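Long-range contacts in putative membrane anchored protein (Corynebacterium diphtheriae, PDB 3LSO), which is of unknown function but is predicted to be membrane-anchored and probably displays an elongated, all-beta ectodomain outside the cell: residues G301-S306 with V322-S327; N358-L363 with H397-Y402. One frame throughout, in Å; residues are numbered along the deposited sequence.

Contact 1. Residues G301-S306 with V322-S327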
loop_
_atom_site.group_PDB
_atom_site.type_symbol
_atom_site.label_atom_id
_atom_site.label_comp_id
_atom_site.label_asym_id
_atom_site.label_seq_id
_atom_site.Cartn_x
_atom_site.Cartn_y
_atom_site.Cartn_z
ATOM N N GLY A 301 -7.856 22.484 -15.727
ATOM C CA GLY A 301 -6.854 22.645 -16.757
ATOM C C GLY A 301 -6.239 21.362 -17.245
ATOM O O GLY A 301 -6.615 20.266 -16.820
ATOM N N LEU A 302 -5.285 21.529 -18.157
ATOM C CA LEU A 302 -4.521 20.437 -18.753
ATOM C C LEU A 302 -3.080 20.885 -18.931
ATOM O O LEU A 302 -2.813 22.080 -19.077
ATOM C CB LEU A 302 -5.086 20.068 -20.126
ATOM C CG LEU A 302 -6.581 19.768 -20.260
ATOM C CD1 LEU A 302 -7.048 20.006 -21.709
ATOM C CD2 LEU A 302 -6.926 18.347 -19.747
ATOM N N ILE A 303 -2.163 19.924 -18.909
ATOM C CA ILE A 303 -0.778 20.162 -19.289
ATOM C C ILE A 303 -0.265 18.956 -20.083
ATOM O O ILE A 303 -0.279 17.820 -19.599
ATOM C CB ILE A 303 0.126 20.573 -18.074
ATOM C CG1 ILE A 303 1.535 20.921 -18.541
ATOM C CG2 ILE A 303 0.134 19.520 -16.954
ATOM C CD1 ILE A 303 2.484 21.310 -17.429
ATOM N N ASN A 304 0.168 19.226 -21.317
ATOM C CA ASN A 304 0.465 18.186 -22.319
ATOM C C ASN A 304 -0.735 17.263 -22.543
ATOM O O ASN A 304 -0.607 16.033 -22.574
ATOM C CB ASN A 304 1.737 17.398 -21.976
ATOM C CG ASN A 304 2.978 18.289 -21.884
ATOM O OD1 ASN A 304 3.210 19.170 -22.718
ATOM N ND2 ASN A 304 3.788 18.052 -20.861
ATOM N N GLY A 305 -1.904 17.893 -22.679
ATOM C CA GLY A 305 -3.168 17.203 -22.926
ATOM C C GLY A 305 -3.741 16.424 -21.752
ATOM O O GLY A 305 -4.664 15.626 -21.940
ATOM N N SER A 306 -3.211 16.648 -20.548
ATOM C CA SER A 306 -3.662 15.896 -19.373
ATOM C C SER A 306 -3.908 16.759 -18.148
ATOM O O SER A 306 -3.133 17.677 -17.864
ATOM C CB SER A 306 -2.651 14.806 -19.007
ATOM O OG SER A 306 -2.648 13.777 -19.978
ATOM N N VAL A 322 6.199 22.971 -23.080
ATOM C CA VAL A 322 4.941 22.336 -22.697
ATOM C C VAL A 322 3.722 23.078 -23.217
ATOM O O VAL A 322 3.789 24.262 -23.548
ATOM C CB VAL A 322 4.817 22.148 -21.169
ATOM C CG1 VAL A 322 5.859 21.141 -20.674
ATOM C CG2 VAL A 322 4.941 23.482 -20.453
ATOM N N SER A 323 2.613 22.356 -23.294
ATOM C CA SER A 323 1.325 22.945 -23.644
ATOM C C SER A 323 0.360 22.892 -22.466
ATOM O O SER A 323 0.164 21.846 -21.838
ATOM C CB SER A 323 0.709 22.264 -24.867
ATOM O OG SER A 323 0.425 20.902 -24.615
ATOM N N VAL A 324 -0.237 24.038 -22.188
ATOM C CA VAL A 324 -1.128 24.199 -21.069
ATOM C C VAL A 324 -2.495 24.605 -21.579
ATOM O O VAL A 324 -2.601 25.413 -22.522
ATOM C CB VAL A 324 -0.621 25.315 -20.178
ATOM C CG1 VAL A 324 -1.554 25.537 -19.020
ATOM C CG2 VAL A 324 0.773 24.994 -19.695
ATOM N N SER A 325 -3.540 24.052 -20.965
ATOM C CA SER A 325 -4.887 24.585 -21.154
ATOM C C SER A 325 -5.466 25.009 -19.805
ATOM O O SER A 325 -5.253 24.319 -18.807
ATOM C CB SER A 325 -5.791 23.563 -21.848
ATOM O OG SER A 325 -7.147 23.795 -21.517
ATOM N N ALA A 326 -6.178 26.139 -19.781
ATOM C CA ALA A 326 -6.931 26.575 -18.594
ATOM C C ALA A 326 -8.390 26.948 -18.905
ATOM O O ALA A 326 -8.639 27.803 -19.751
ATOM C CB ALA A 326 -6.230 27.718 -17.935
ATOM N N SER A 327 -9.345 26.315 -18.220
ATOM C CA SER A 327 -10.774 26.528 -18.475
ATOM C C SER A 327 -11.494 27.126 -17.284
ATOM O O SER A 327 -11.222 26.762 -16.141
ATOM C CB SER A 327 -11.478 25.220 -18.829
ATOM O OG SER A 327 -11.166 24.774 -20.127
#
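An antiparallel strand pair at the edge of a four-stranded sheet, one layer of a beta sandwich, joins Leu302 to Ser325. Leu302 N donates to Ser325 O, and its carbonyl takes back Ser325 N at 2.8 Å from Leu302 O, closing a two-bond ring. On this outward face the methyl CD1 of Leu302 lies 3.8 Å from Ser325 CB, so the small hydroxymethyl group gives the exposed leucine a surface to lie along.

Ile303, Val324 and Ala326 supply the side chains of the inward face, with Gly301 merely passing across from Ala326. CG1 of Ile303, anti to the backbone N (chi1 -175°), lies 4.3 Å from Val324 CG2. Beta-branched side chains suit an extended backbone, and here they meet Phe429 and neighbours from the second sheet.

After Ile303 the chain reverses through a type I' turn. Its corners, Asn304 and Gly305, both have positive phi, which asparagine and glycine tolerate well. Ile303 N reaches Ser306 O at 2.7 Å, while the return bond is weak. The ladder nevertheless runs past the strand's end: Asn304 N donates to Ser323 O at 2.7 Å. The asparagine side chain then substitutes for a backbone carbonyl, with Ser323 N bonding to Asn304 OD1 at 3.3 Å from above the amide plane, and ND2 of Asn304 lies 3.7 Å from Val322 CG1.

Contact 2. Residues N358-L363 with H397-Y402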
loop_
_atom_site.group_PDB
_atom_site.type_symbol
_atom_site.label_atom_id
_atom_site.label_comp_id
_atom_site.label_asym_id
_atom_site.label_seq_id
_atom_site.Cartn_x
_atom_site.Cartn_y
_atom_site.Cartn_z
ATOM N N ASN A 358 -11.135 29.429 -26.653
ATOM C CA ASN A 358 -12.272 28.586 -26.957
ATOM C C ASN A 358 -13.129 29.193 -28.039
ATOM O O ASN A 358 -13.838 28.501 -28.766
ATOM C CB ASN A 358 -13.113 28.556 -25.684
ATOM C CG ASN A 358 -13.675 27.210 -25.392
ATOM O OD1 ASN A 358 -12.984 26.199 -25.489
ATOM N ND2 ASN A 358 -14.942 27.177 -25.000
ATOM N N TYR A 359 -13.041 30.516 -28.121
ATOM C CA TYR A 359 -13.956 31.346 -28.876
ATOM C C TYR A 359 -13.197 32.452 -29.616
ATOM O O TYR A 359 -11.973 32.406 -29.729
ATOM C CB TYR A 359 -14.999 31.940 -27.916
ATOM C CG TYR A 359 -14.411 32.504 -26.635
ATOM C CD1 TYR A 359 -13.805 33.756 -26.624
ATOM C CD2 TYR A 359 -14.454 31.785 -25.433
ATOM C CE1 TYR A 359 -13.252 34.291 -25.451
ATOM C CE2 TYR A 359 -13.901 32.318 -24.243
ATOM C CZ TYR A 359 -13.306 33.576 -24.271
ATOM O OH TYR A 359 -12.750 34.148 -23.151
ATOM N N SER A 360 -13.943 33.439 -30.114
ATOM C CA SER A 360 -13.420 34.529 -30.948
ATOM C C SER A 360 -12.878 35.695 -30.097
ATOM O O SER A 360 -13.626 36.322 -29.348
ATOM C CB SER A 360 -14.540 35.005 -31.875
ATOM O OG SER A 360 -14.133 36.122 -32.630
ATOM N N SER A 361 -11.589 35.999 -30.213
ATOM C CA SER A 361 -10.980 36.934 -29.270
ATOM C C SER A 361 -9.790 37.727 -29.793
ATOM O O SER A 361 -9.095 37.289 -30.717
ATOM C CB SER A 361 -10.519 36.170 -28.029
ATOM O OG SER A 361 -9.273 35.520 -28.268
ATOM N N LYS A 362 -9.546 38.878 -29.159
ATOM C CA LYS A 362 -8.339 39.685 -29.389
ATOM C C LYS A 362 -7.516 39.831 -28.105
ATOM O O LYS A 362 -8.066 39.834 -26.999
ATOM C CB LYS A 362 -8.698 41.059 -29.953
ATOM C CG LYS A 362 -9.306 41.012 -31.343
ATOM C CD LYS A 362 -9.751 42.391 -31.801
ATOM C CE LYS A 362 -10.274 42.363 -33.236
ATOM N NZ LYS A 362 -9.180 42.107 -34.224
ATOM N N LEU A 363 -6.198 39.945 -28.268
ATOM C CA LEU A 363 -5.241 40.013 -27.152
ATOM C C LEU A 363 -5.039 41.435 -26.602
ATOM O O LEU A 363 -4.302 42.237 -27.183
ATOM C CB LEU A 363 -3.894 39.403 -27.576
ATOM C CG LEU A 363 -2.660 39.621 -26.696
ATOM C CD1 LEU A 363 -2.708 38.744 -25.469
ATOM C CD2 LEU A 363 -1.392 39.362 -27.488
ATOM N N HIS A 397 -9.755 39.195 -24.644
ATOM C CA HIS A 397 -11.149 39.614 -24.558
ATOM C C HIS A 397 -11.911 39.069 -25.759
ATOM O O HIS A 397 -11.362 38.977 -26.863
ATOM C CB HIS A 397 -11.256 41.135 -24.599
ATOM C CG HIS A 397 -10.664 41.831 -23.420
ATOM N ND1 HIS A 397 -9.364 41.634 -23.009
ATOM C CD2 HIS A 397 -11.184 42.761 -22.588
ATOM C CE1 HIS A 397 -9.116 42.391 -21.956
ATOM N NE2 HIS A 397 -10.203 43.090 -21.684
ATOM N N SER A 398 -13.175 38.722 -25.548
ATOM C CA SER A 398 -14.050 38.376 -26.656
ATOM C C SER A 398 -14.310 39.622 -27.498
ATOM O O SER A 398 -14.530 40.701 -26.949
ATOM C CB SER A 398 -15.367 37.820 -26.127
ATOM O OG SER A 398 -16.287 37.558 -27.176
ATOM N N ASP A 399 -14.273 39.480 -28.824
ATOM C CA ASP A 399 -14.668 40.584 -29.712
ATOM C C ASP A 399 -16.187 40.762 -29.796
ATOM O O ASP A 399 -16.667 41.891 -29.871
ATOM C CB ASP A 399 -14.037 40.468 -31.113
ATOM C CG ASP A 399 -14.147 39.068 -31.712
ATOM O OD1 ASP A 399 -15.057 38.295 -31.330
ATOM O OD2 ASP A 399 -13.317 38.744 -32.588
ATOM N N THR A 400 -16.926 39.651 -29.777
ATOM C CA THR A 400 -18.396 39.666 -29.813
ATOM C C THR A 400 -19.034 40.338 -28.585
ATOM O O THR A 400 -19.518 41.472 -28.678
ATOM C CB THR A 400 -18.987 38.239 -29.977
ATOM O OG1 THR A 400 -18.051 37.275 -29.474
ATOM C CG2 THR A 400 -19.300 37.926 -31.440
ATOM N N SER A 401 -19.040 39.629 -27.452
ATOM C CA SER A 401 -19.659 40.111 -26.211
ATOM C C SER A 401 -18.864 39.674 -24.987
ATOM O O SER A 401 -18.097 38.711 -25.039
ATOM C CB SER A 401 -21.109 39.603 -26.105
ATOM O OG SER A 401 -21.646 39.765 -24.796
ATOM N N TYR A 402 -19.058 40.392 -23.884
ATOM C CA TYR A 402 -18.505 39.999 -22.585
ATOM C C TYR A 402 -19.427 39.051 -21.785
ATOM O O TYR A 402 -19.018 38.472 -20.769
ATOM C CB TYR A 402 -18.203 41.237 -21.749
ATOM C CG TYR A 402 -16.935 41.980 -22.112
ATOM C CD1 TYR A 402 -15.705 41.320 -22.178
ATOM C CD2 TYR A 402 -16.962 43.356 -22.341
ATOM C CE1 TYR A 402 -14.536 42.012 -22.485
ATOM C CE2 TYR A 402 -15.807 44.058 -22.647
ATOM C CZ TYR A 402 -14.591 43.385 -22.715
ATOM O OH TYR A 402 -13.447 44.085 -23.022
#
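The phenol ring of Tyr359 meets Ser398 obliquely, its CE1 4.2 Å from Ser398 CB, beside a short antiparallel strand pairing at the end of a beta-sandwich domain. The Tyr359 side chain also touches Ile340 of strand 335-343; a tyrosine, part apolar and part polar, suits this partly exposed place. Across the pairing, the edge-on approach of the His397 and Tyr402 rings is doubtful as modelled, and bonds to Tyr378 place them better: its backbone O accepts from His397 NE2, its N bonds to Tyr402 OH, and its own ring meets that of Tyr402 with the planes about 20° apart.

The third flat group, the carboxylate of Asp399, turns its two oxygens to the hydroxyl of Ser360. Both lie 2.7 Å from Ser360 OG, and the single proton cannot be assigned to either. Asp399 CG sits between its backbone N and carbonyl carbon (chi1 47°), which brings the acid back over the neighbouring segment. A short serine suits this spot because it offers a donor without bulk. Lys362 NZ, 5.6 Å from Asp399 OD2, may add a weak long-range attraction.

Beneath these groups runs the backbone ladder. Asp399 N donates to Ser360 O in a long bond of 3.3 Å. Ser361 then pairs with Ser398 without backbone bonds, and its hydroxyl turns to Thr357. The next pair is doubly bonded: Lys362 N donates to His397 O at 2.9 Å, and His397 N to Lys362 O at 3.0 Å.

Overall arrangement
Both contacts belong to the last beta-sandwich domain of a long chain of beta modules. Contact 1 comes first and closes before contact 2 begins; their centres are 20 Å apart and their nearest atoms about 6 Å, without touching. Contact 1 lies in the four-stranded antiparallel sheet, at the edge formed by strand 298-303, whereas contact 2 joins strands 361-366 and 394-398 of the larger mixed sheet. Strand 349-357, on the opposite edge of the first sheet, leads directly into 358-363. Thr411 bonds through its hydroxyl to Ser327 and through its backbone to Asn358. Contact 1 is partly buried, one face on the core between the sheets; contact 2 is a surface contact.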